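Local coordinates for period circadian protein homolog 2 (Mus musculus, PDB 3GDI) that probably acts as a transcriptional regulator of the mammalian circadian clock, pairing with partner proteins through its tandem PAS domains, at residues Ser247-Ile252 against Phe261-His266; Arg165-Thr170 against Ala179-Ala184. One frame throughout, in Å; residues are numbered along the deposited sequence.

Both contacts belong to one antiparallel five-stranded sheet, that of the second of the tandem PAS domains, in the strand order 2-1-5-4-3. Contact 2 (165-170 against 179-184) closes first along the chain and joins the opening strand 166-171 to the edge strand 177-180; contact 1 (247-252 against 261-266) pairs the last two strands, 241-252 and 259-268. Their centres lie about 12 Å apart. The first and last strands of the domain are neighbours, so the contacts meet directly: His266 N lies 2.7 Å from Phe167 O, probably hydrogen-bonded. Contact 1 thus contributes to the dimer interface, whereas contact 2, which the second subunit does not touch, forms the opening hairpin of the same sheet.

Contact 1 (Ser247-Ile252 against Phe261-His266)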
ATOM      1  N   SER A 247      15.225 -13.411 -10.230  1.00 43.05           N
ATOM      2  CA  SER A 247      16.391 -12.793  -9.629  1.00 42.97           C
ATOM      3  C   SER A 247      15.854 -12.178  -8.332  1.00 41.40           C
ATOM      4  O   SER A 247      14.905 -11.401  -8.359  1.00 40.23           O
ATOM      5  CB  SER A 247      16.945 -11.709 -10.543  1.00 41.95           C
ATOM      6  OG  SER A 247      17.759 -10.813  -9.807  1.00 48.15           O
ATOM      7  N   TRP A 248      16.446 -12.540  -7.202  1.00 38.45           N
ATOM      8  CA  TRP A 248      15.981 -12.037  -5.919  1.00 39.22           C
ATOM      9  C   TRP A 248      16.909 -11.037  -5.230  1.00 40.94           C
ATOM     10  O   TRP A 248      18.132 -11.157  -5.296  1.00 40.35           O
ATOM     11  CB  TRP A 248      15.721 -13.198  -4.960  1.00 36.76           C
ATOM     12  CG  TRP A 248      14.622 -14.117  -5.392  1.00 35.16           C
ATOM     13  CD1 TRP A 248      14.760 -15.341  -5.984  1.00 32.06           C
ATOM     14  CD2 TRP A 248      13.204 -13.872  -5.296  1.00 34.77           C
ATOM     15  NE1 TRP A 248      13.519 -15.873  -6.264  1.00 33.65           N
ATOM     16  CE2 TRP A 248      12.548 -14.990  -5.856  1.00 33.33           C
ATOM     17  CE3 TRP A 248      12.429 -12.810  -4.797  1.00 33.78           C
ATOM     18  CZ2 TRP A 248      11.154 -15.078  -5.935  1.00 33.73           C
ATOM     19  CZ3 TRP A 248      11.047 -12.894  -4.876  1.00 32.12           C
ATOM     20  CH2 TRP A 248      10.423 -14.024  -5.443  1.00 34.37           C
ATOM     21  N   SER A 249      16.306 -10.057  -4.557  1.00 40.88           N
ATOM     22  CA  SER A 249      17.057  -9.038  -3.835  1.00 40.95           C
ATOM     23  C   SER A 249      16.244  -8.490  -2.652  1.00 41.54           C
ATOM     24  O   SER A 249      15.077  -8.848  -2.461  1.00 40.75           O
ATOM     25  CB  SER A 249      17.435  -7.902  -4.782  1.00 43.22           C
ATOM     26  OG  SER A 249      18.447  -7.094  -4.203  1.00 46.91           O
ATOM     27  N   SER A 250      16.854  -7.627  -1.846  1.00 40.13           N
ATOM     28  CA  SER A 250      16.142  -7.070  -0.705  1.00 38.31           C
ATOM     29  C   SER A 250      16.540  -5.638  -0.435  1.00 37.95           C
ATOM     30  O   SER A 250      17.615  -5.200  -0.834  1.00 38.72           O
ATOM     31  CB  SER A 250      16.429  -7.895   0.553  1.00 37.32           C
ATOM     32  OG  SER A 250      17.821  -7.989   0.776  1.00 37.22           O
ATOM     33  N   PHE A 251      15.650  -4.902   0.221  1.00 35.94           N
ATOM     34  CA  PHE A 251      15.951  -3.539   0.607  1.00 36.23           C
ATOM     35  C   PHE A 251      16.197  -3.636   2.111  1.00 37.56           C
ATOM     36  O   PHE A 251      15.331  -4.091   2.853  1.00 37.62           O
ATOM     37  CB  PHE A 251      14.779  -2.601   0.301  1.00 34.95           C
ATOM     38  CG  PHE A 251      14.571  -2.344  -1.174  1.00 35.93           C
ATOM     39  CD1 PHE A 251      15.663  -2.209  -2.035  1.00 36.70           C
ATOM     40  CD2 PHE A 251      13.290  -2.206  -1.699  1.00 33.96           C
ATOM     41  CE1 PHE A 251      15.480  -1.933  -3.399  1.00 36.30           C
ATOM     42  CE2 PHE A 251      13.092  -1.932  -3.053  1.00 36.45           C
ATOM     43  CZ  PHE A 251      14.191  -1.794  -3.908  1.00 34.62           C
ATOM     44  N   ILE A 252      17.394  -3.250   2.555  1.00 39.92           N
ATOM     45  CA  ILE A 252      17.734  -3.323   3.977  1.00 41.15           C
ATOM     46  C   ILE A 252      17.757  -1.967   4.674  1.00 40.68           C
ATOM     47  O   ILE A 252      18.477  -1.058   4.271  1.00 44.13           O
ATOM     48  CB  ILE A 252      19.116  -4.015   4.186  1.00 41.99           C
ATOM     49  CG1 ILE A 252      19.105  -5.400   3.548  1.00 40.69           C
ATOM     50  CG2 ILE A 252      19.407  -4.193   5.677  1.00 42.63           C
ATOM     51  CD1 ILE A 252      20.472  -6.064   3.535  1.00 42.73           C
ATOM     52  N   PHE A 261      11.880  -4.918   2.622  1.00 35.64           N
ATOM     53  CA  PHE A 261      11.170  -5.460   1.463  1.00 35.59           C
ATOM     54  C   PHE A 261      12.010  -6.522   0.757  1.00 36.23           C
ATOM     55  O   PHE A 261      13.231  -6.511   0.834  1.00 35.60           O
ATOM     56  CB  PHE A 261      10.892  -4.390   0.401  1.00 35.79           C
ATOM     57  CG  PHE A 261      10.128  -3.211   0.889  1.00 35.14           C
ATOM     58  CD1 PHE A 261      10.794  -2.066   1.309  1.00 32.52           C
ATOM     59  CD2 PHE A 261       8.734  -3.225   0.889  1.00 36.11           C
ATOM     60  CE1 PHE A 261      10.090  -0.948   1.719  1.00 35.35           C
ATOM     61  CE2 PHE A 261       8.008  -2.107   1.299  1.00 34.83           C
ATOM     62  CZ  PHE A 261       8.683  -0.965   1.715  1.00 34.26           C
ATOM     63  N   ILE A 262      11.341  -7.418   0.042  1.00 37.04           N
ATOM     64  CA  ILE A 262      12.009  -8.447  -0.745  1.00 37.74           C
ATOM     65  C   ILE A 262      11.542  -8.106  -2.148  1.00 39.77           C
ATOM     66  O   ILE A 262      10.338  -7.999  -2.364  1.00 40.93           O
ATOM     67  CB  ILE A 262      11.483  -9.852  -0.431  1.00 39.55           C
ATOM     68  CG1 ILE A 262      11.686 -10.186   1.053  1.00 38.59           C
ATOM     69  CG2 ILE A 262      12.177 -10.865  -1.336  1.00 37.33           C
ATOM     70  CD1 ILE A 262      13.116 -10.552   1.406  1.00 41.06           C
ATOM     71  N   ILE A 263      12.462  -7.911  -3.092  1.00 40.19           N
ATOM     72  CA  ILE A 263      12.080  -7.591  -4.466  1.00 40.15           C
ATOM     73  C   ILE A 263      12.519  -8.659  -5.438  1.00 40.67           C
ATOM     74  O   ILE A 263      13.643  -9.147  -5.365  1.00 42.37           O
ATOM     75  CB  ILE A 263      12.685  -6.282  -4.944  1.00 41.36           C
ATOM     76  CG1 ILE A 263      14.155  -6.221  -4.541  1.00 43.83           C
ATOM     77  CG2 ILE A 263      11.899  -5.129  -4.395  1.00 47.75           C
ATOM     78  CD1 ILE A 263      14.840  -4.915  -4.901  1.00 44.91           C
ATOM     79  N   GLY A 264      11.630  -9.012  -6.360  1.00 40.03           N
ATOM     80  CA  GLY A 264      11.956 -10.022  -7.342  1.00 37.23           C
ATOM     81  C   GLY A 264      11.733  -9.501  -8.747  1.00 39.24           C
ATOM     82  O   GLY A 264      10.785  -8.763  -9.008  1.00 38.43           O
ATOM     83  N   ARG A 265      12.624  -9.870  -9.659  1.00 40.64           N
ATOM     84  CA  ARG A 265      12.509  -9.455 -11.049  1.00 41.11           C
ATOM     85  C   ARG A 265      12.329 -10.744 -11.805  1.00 40.45           C
ATOM     86  O   ARG A 265      13.257 -11.536 -11.911  1.00 41.44           O
ATOM     87  CB  ARG A 265      13.780  -8.763 -11.517  1.00 42.10           C
ATOM     88  CG  ARG A 265      13.652  -8.228 -12.922  1.00 44.56           C
ATOM     89  CD  ARG A 265      14.924  -7.610 -13.378  1.00 46.48           C
ATOM     90  NE  ARG A 265      14.688  -6.629 -14.425  1.00 50.54           N
ATOM     91  CZ  ARG A 265      14.833  -6.873 -15.720  1.00 52.04           C
ATOM     92  NH1 ARG A 265      15.215  -8.079 -16.125  1.00 49.60           N
ATOM     93  NH2 ARG A 265      14.608  -5.905 -16.605  1.00 51.53           N
ATOM     94  N   HIS A 266      11.136 -10.943 -12.343  1.00 41.53           N
ATOM     95  CA  HIS A 266      10.819 -12.178 -13.029  1.00 43.26           C
ATOM     96  C   HIS A 266      10.803 -12.163 -14.540  1.00 44.79           C
ATOM     97  O   HIS A 266      10.420 -11.180 -15.168  1.00 45.32           O
ATOM     98  CB  HIS A 266       9.468 -12.679 -12.531  1.00 44.77           C
ATOM     99  CG  HIS A 266       9.331 -12.641 -11.044  1.00 45.71           C
ATOM    100  ND1 HIS A 266       8.581 -11.688 -10.390  1.00 46.44           N
ATOM    101  CD2 HIS A 266       9.885 -13.410 -10.079  1.00 45.11           C
ATOM    102  CE1 HIS A 266       8.680 -11.872  -9.086  1.00 45.39           C
ATOM    103  NE2 HIS A 266       9.465 -12.910  -8.870  1.00 45.48           N
TER
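Strands 247-252 and 261-266 run antiparallel, their axes 4.5 Å apart at closest approach, with two hydrogen bonds at each of the pairs Ser247-Arg265 and Ser249-Ile263 and one, from Phe251 N to Phe261 O, at Phe251-Phe261. This is the hairpin of the last two strands of the PAS sheet. On the face bearing Phe251, Phe261 and Ile263, the CD1 methyl of Ile263 sits over the Phe251 ring in a CH-pi contact, 3.7 Å from its centroid. CG1 of Ile263 stands between its own N and carbonyl carbon (chi1 45°), which brings that branch beside Ser249 CB and carries CD1 on to the ring. Phe261 CD1 meets the edge of the Phe251 ring in its plane. Phe251 and Phe261 each also meet their own counterpart in the second subunit, the Phe261 rings stacked, so this face forms part of the dimer interface.

The other face packs on helix 209-221, where Trp248 and Ile262 both touch Ile219. Trp248 leans across the neighbouring strand above Gly264, where a beta carbon would collide with the indole. Further along, the His266 ring turns its edge to the indole face in an offset edge-to-face pair, planes at 75°, and Ile262 CG2 lies 4.0 Å from Trp248 CE3.

Contact 2 (Arg165-Thr170 against Ala179-Ala184); sequences RIFTTT and AVDERA
Asp181 carries this contact by reaching from the end of strand 177-180 back to Thr168, in the hairpin that opens the PAS sheet. With chi1 at 83° its carboxylate carbon is tucked in between the backbone N and C, a rotation that sets the group against the backbone of the neighbouring strand. OD1 accepts the N-H of Thr168 at 2.6 Å, met from above the carboxylate plane, while Asp181 N donates to Thr168 O at 3.1 Å, so side chain and main chain together grip one residue. The Thr168 side chain crosses that of Asp181 at about a right angle, with OG1 against Asp181 CB.

The second oxygen, OD2, takes a salt bridge from Arg183 NE at 2.9 Å, nearly along its C-O axis. Arg183 bends at chi3 (-63°) and runs alongside Ile166, laying one face of its guanidinium over Ile166 O; Thr168 CG2 comes up to the edge of the group in its plane. Were Asp181 replaced by an alanine, Thr168 N would probably lose its acceptor and Arg183 its ionic mate, leaving the guanidinium freer to turn.

At the end of the type I turn from Asp181 to Ala184, the Ala184 methyl (CB) lies 3.4 Å from Phe167 CD2. Phe167 also meets the His266 ring. Strand 166-171 lies between the edge strand 177-180 and strand 259-268, with helix 184-188 packed against Phe167 through Leu187 and Leu188.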
ATOM      1  N   ARG A 165       9.374 -10.367 -21.468  1.00 54.90           N
ATOM      2  CA  ARG A 165       8.258 -10.745 -20.609  1.00 51.98           C
ATOM      3  C   ARG A 165       8.825 -10.712 -19.208  1.00 48.86           C
ATOM      4  O   ARG A 165       9.047 -11.738 -18.585  1.00 48.81           O
ATOM      5  CB  ARG A 165       7.764 -12.151 -20.970  1.00 52.42           C
ATOM      6  CG  ARG A 165       7.613 -12.305 -22.464  1.00 54.05           C
ATOM      7  CD  ARG A 165       6.402 -13.091 -22.884  1.00 53.77           C
ATOM      8  NE  ARG A 165       6.576 -14.524 -22.701  1.00 56.14           N
ATOM      9  CZ  ARG A 165       5.945 -15.444 -23.425  1.00 57.03           C
ATOM     10  NH1 ARG A 165       5.105 -15.082 -24.389  1.00 56.36           N
ATOM     11  NH2 ARG A 165       6.143 -16.730 -23.173  1.00 59.25           N
ATOM     12  N   ILE A 166       9.070  -9.497 -18.738  1.00 47.61           N
ATOM     13  CA  ILE A 166       9.653  -9.249 -17.432  1.00 43.38           C
ATOM     14  C   ILE A 166       8.758  -8.393 -16.552  1.00 42.35           C
ATOM     15  O   ILE A 166       8.276  -7.339 -16.964  1.00 41.13           O
ATOM     16  CB  ILE A 166      11.012  -8.508 -17.592  1.00 44.06           C
ATOM     17  CG1 ILE A 166      11.955  -9.355 -18.444  1.00 42.61           C
ATOM     18  CG2 ILE A 166      11.632  -8.187 -16.217  1.00 39.39           C
ATOM     19  CD1 ILE A 166      13.280  -8.679 -18.722  1.00 44.48           C
ATOM     20  N   PHE A 167       8.537  -8.852 -15.332  1.00 42.12           N
ATOM     21  CA  PHE A 167       7.748  -8.081 -14.379  1.00 43.91           C
ATOM     22  C   PHE A 167       8.381  -8.235 -12.991  1.00 43.92           C
ATOM     23  O   PHE A 167       9.141  -9.176 -12.750  1.00 43.19           O
ATOM     24  CB  PHE A 167       6.286  -8.541 -14.364  1.00 38.70           C
ATOM     25  CG  PHE A 167       6.083  -9.883 -13.764  1.00 37.95           C
ATOM     26  CD1 PHE A 167       6.290 -11.030 -14.516  1.00 40.60           C
ATOM     27  CD2 PHE A 167       5.662 -10.005 -12.451  1.00 38.63           C
ATOM     28  CE1 PHE A 167       6.074 -12.296 -13.970  1.00 42.23           C
ATOM     29  CE2 PHE A 167       5.441 -11.257 -11.884  1.00 40.08           C
ATOM     30  CZ  PHE A 167       5.647 -12.411 -12.644  1.00 42.42           C
ATOM     31  N   THR A 168       8.091  -7.306 -12.089  1.00 45.11           N
ATOM     32  CA  THR A 168       8.653  -7.389 -10.748  1.00 47.58           C
ATOM     33  C   THR A 168       7.582  -7.428  -9.665  1.00 46.40           C
ATOM     34  O   THR A 168       6.458  -6.990  -9.866  1.00 46.21           O
ATOM     35  CB  THR A 168       9.587  -6.204 -10.442  1.00 49.67           C
ATOM     36  OG1 THR A 168       8.801  -5.032 -10.212  1.00 54.07           O
ATOM     37  CG2 THR A 168      10.530  -5.942 -11.613  1.00 53.07           C
ATOM     38  N   THR A 169       7.951  -7.973  -8.514  1.00 46.93           N
ATOM     39  CA  THR A 169       7.058  -8.059  -7.376  1.00 43.56           C
ATOM     40  C   THR A 169       7.849  -7.630  -6.151  1.00 43.80           C
ATOM     41  O   THR A 169       9.069  -7.829  -6.079  1.00 40.95           O
ATOM     42  CB  THR A 169       6.573  -9.486  -7.144  1.00 44.67           C
ATOM     43  OG1 THR A 169       7.703 -10.333  -6.914  1.00 46.88           O
ATOM     44  CG2 THR A 169       5.791  -9.992  -8.337  1.00 43.28           C
ATOM     45  N   THR A 170       7.146  -7.038  -5.194  1.00 42.67           N
ATOM     46  CA  THR A 170       7.756  -6.590  -3.951  1.00 41.83           C
ATOM     47  C   THR A 170       6.915  -7.123  -2.800  1.00 41.13           C
ATOM     48  O   THR A 170       5.699  -7.145  -2.888  1.00 45.60           O
ATOM     49  CB  THR A 170       7.772  -5.055  -3.866  1.00 41.21           C
ATOM     50  OG1 THR A 170       8.499  -4.529  -4.980  1.00 43.23           O
ATOM     51  CG2 THR A 170       8.436  -4.586  -2.570  1.00 39.64           C
ATOM     52  N   ALA A 179       3.472  -4.634  -3.759  1.00 34.60           N
ATOM     53  CA  ALA A 179       3.234  -4.040  -5.051  1.00 36.57           C
ATOM     54  C   ALA A 179       3.610  -5.035  -6.123  1.00 38.77           C
ATOM     55  O   ALA A 179       4.379  -5.971  -5.885  1.00 38.10           O
ATOM     56  CB  ALA A 179       4.056  -2.782  -5.208  1.00 34.37           C
ATOM     57  N   VAL A 180       3.029  -4.821  -7.295  1.00 40.06           N
ATOM     58  CA  VAL A 180       3.278  -5.624  -8.472  1.00 43.60           C
ATOM     59  C   VAL A 180       3.413  -4.549  -9.540  1.00 44.72           C
ATOM     60  O   VAL A 180       2.590  -3.627  -9.593  1.00 43.57           O
ATOM     61  CB  VAL A 180       2.085  -6.521  -8.801  1.00 45.51           C
ATOM     62  CG1 VAL A 180       2.445  -7.437  -9.930  1.00 47.21           C
ATOM     63  CG2 VAL A 180       1.682  -7.327  -7.578  1.00 46.58           C
ATOM     64  N   ASP A 181       4.438  -4.633 -10.381  1.00 45.36           N
ATOM     65  CA  ASP A 181       4.598  -3.594 -11.381  1.00 48.04           C
ATOM     66  C   ASP A 181       3.675  -3.806 -12.570  1.00 47.84           C
ATOM     67  O   ASP A 181       3.207  -4.916 -12.833  1.00 48.58           O
ATOM     68  CB  ASP A 181       6.066  -3.469 -11.803  1.00 49.96           C
ATOM     69  CG  ASP A 181       6.458  -4.462 -12.853  1.00 52.63           C
ATOM     70  OD1 ASP A 181       6.165  -5.654 -12.675  1.00 53.76           O
ATOM     71  OD2 ASP A 181       7.073  -4.045 -13.855  1.00 57.21           O
ATOM     72  N   GLU A 182       3.397  -2.722 -13.275  1.00 49.34           N
ATOM     73  CA  GLU A 182       2.484  -2.755 -14.406  1.00 51.35           C
ATOM     74  C   GLU A 182       2.718  -3.813 -15.466  1.00 50.52           C
ATOM     75  O   GLU A 182       1.764  -4.275 -16.089  1.00 50.93           O
ATOM     76  CB  GLU A 182       2.433  -1.385 -15.077  1.00 54.93           C
ATOM     77  CG  GLU A 182       1.800  -0.307 -14.218  1.00 61.34           C
ATOM     78  CD  GLU A 182       1.449   0.947 -15.001  1.00 63.88           C
ATOM     79  OE1 GLU A 182       0.955   1.914 -14.380  1.00 67.00           O
ATOM     80  OE2 GLU A 182       1.663   0.964 -16.235  1.00 64.64           O
ATOM     81  N   ARG A 183       3.971  -4.199 -15.681  1.00 50.04           N
ATOM     82  CA  ARG A 183       4.279  -5.193 -16.698  1.00 50.85           C
ATOM     83  C   ARG A 183       3.712  -6.553 -16.333  1.00 50.49           C
ATOM     84  O   ARG A 183       3.589  -7.435 -17.185  1.00 52.47           O
ATOM     85  CB  ARG A 183       5.795  -5.295 -16.900  1.00 53.01           C
ATOM     86  CG  ARG A 183       6.455  -3.988 -17.327  1.00 54.43           C
ATOM     87  CD  ARG A 183       7.972  -4.127 -17.485  1.00 58.67           C
ATOM     88  NE  ARG A 183       8.642  -4.477 -16.234  1.00 61.84           N
ATOM     89  CZ  ARG A 183       9.961  -4.602 -16.095  1.00 64.15           C
ATOM     90  NH1 ARG A 183      10.759  -4.405 -17.131  1.00 64.80           N
ATOM     91  NH2 ARG A 183      10.483  -4.927 -14.919  1.00 66.10           N
ATOM     92  N   ALA A 184       3.353  -6.713 -15.065  1.00 49.11           N
ATOM     93  CA  ALA A 184       2.810  -7.973 -14.570  1.00 48.19           C
ATOM     94  C   ALA A 184       1.362  -8.231 -14.975  1.00 48.43           C
ATOM     95  O   ALA A 184       0.977  -9.383 -15.200  1.00 50.19           O
ATOM     96  CB  ALA A 184       2.929  -8.025 -13.047  1.00 45.15           C
TER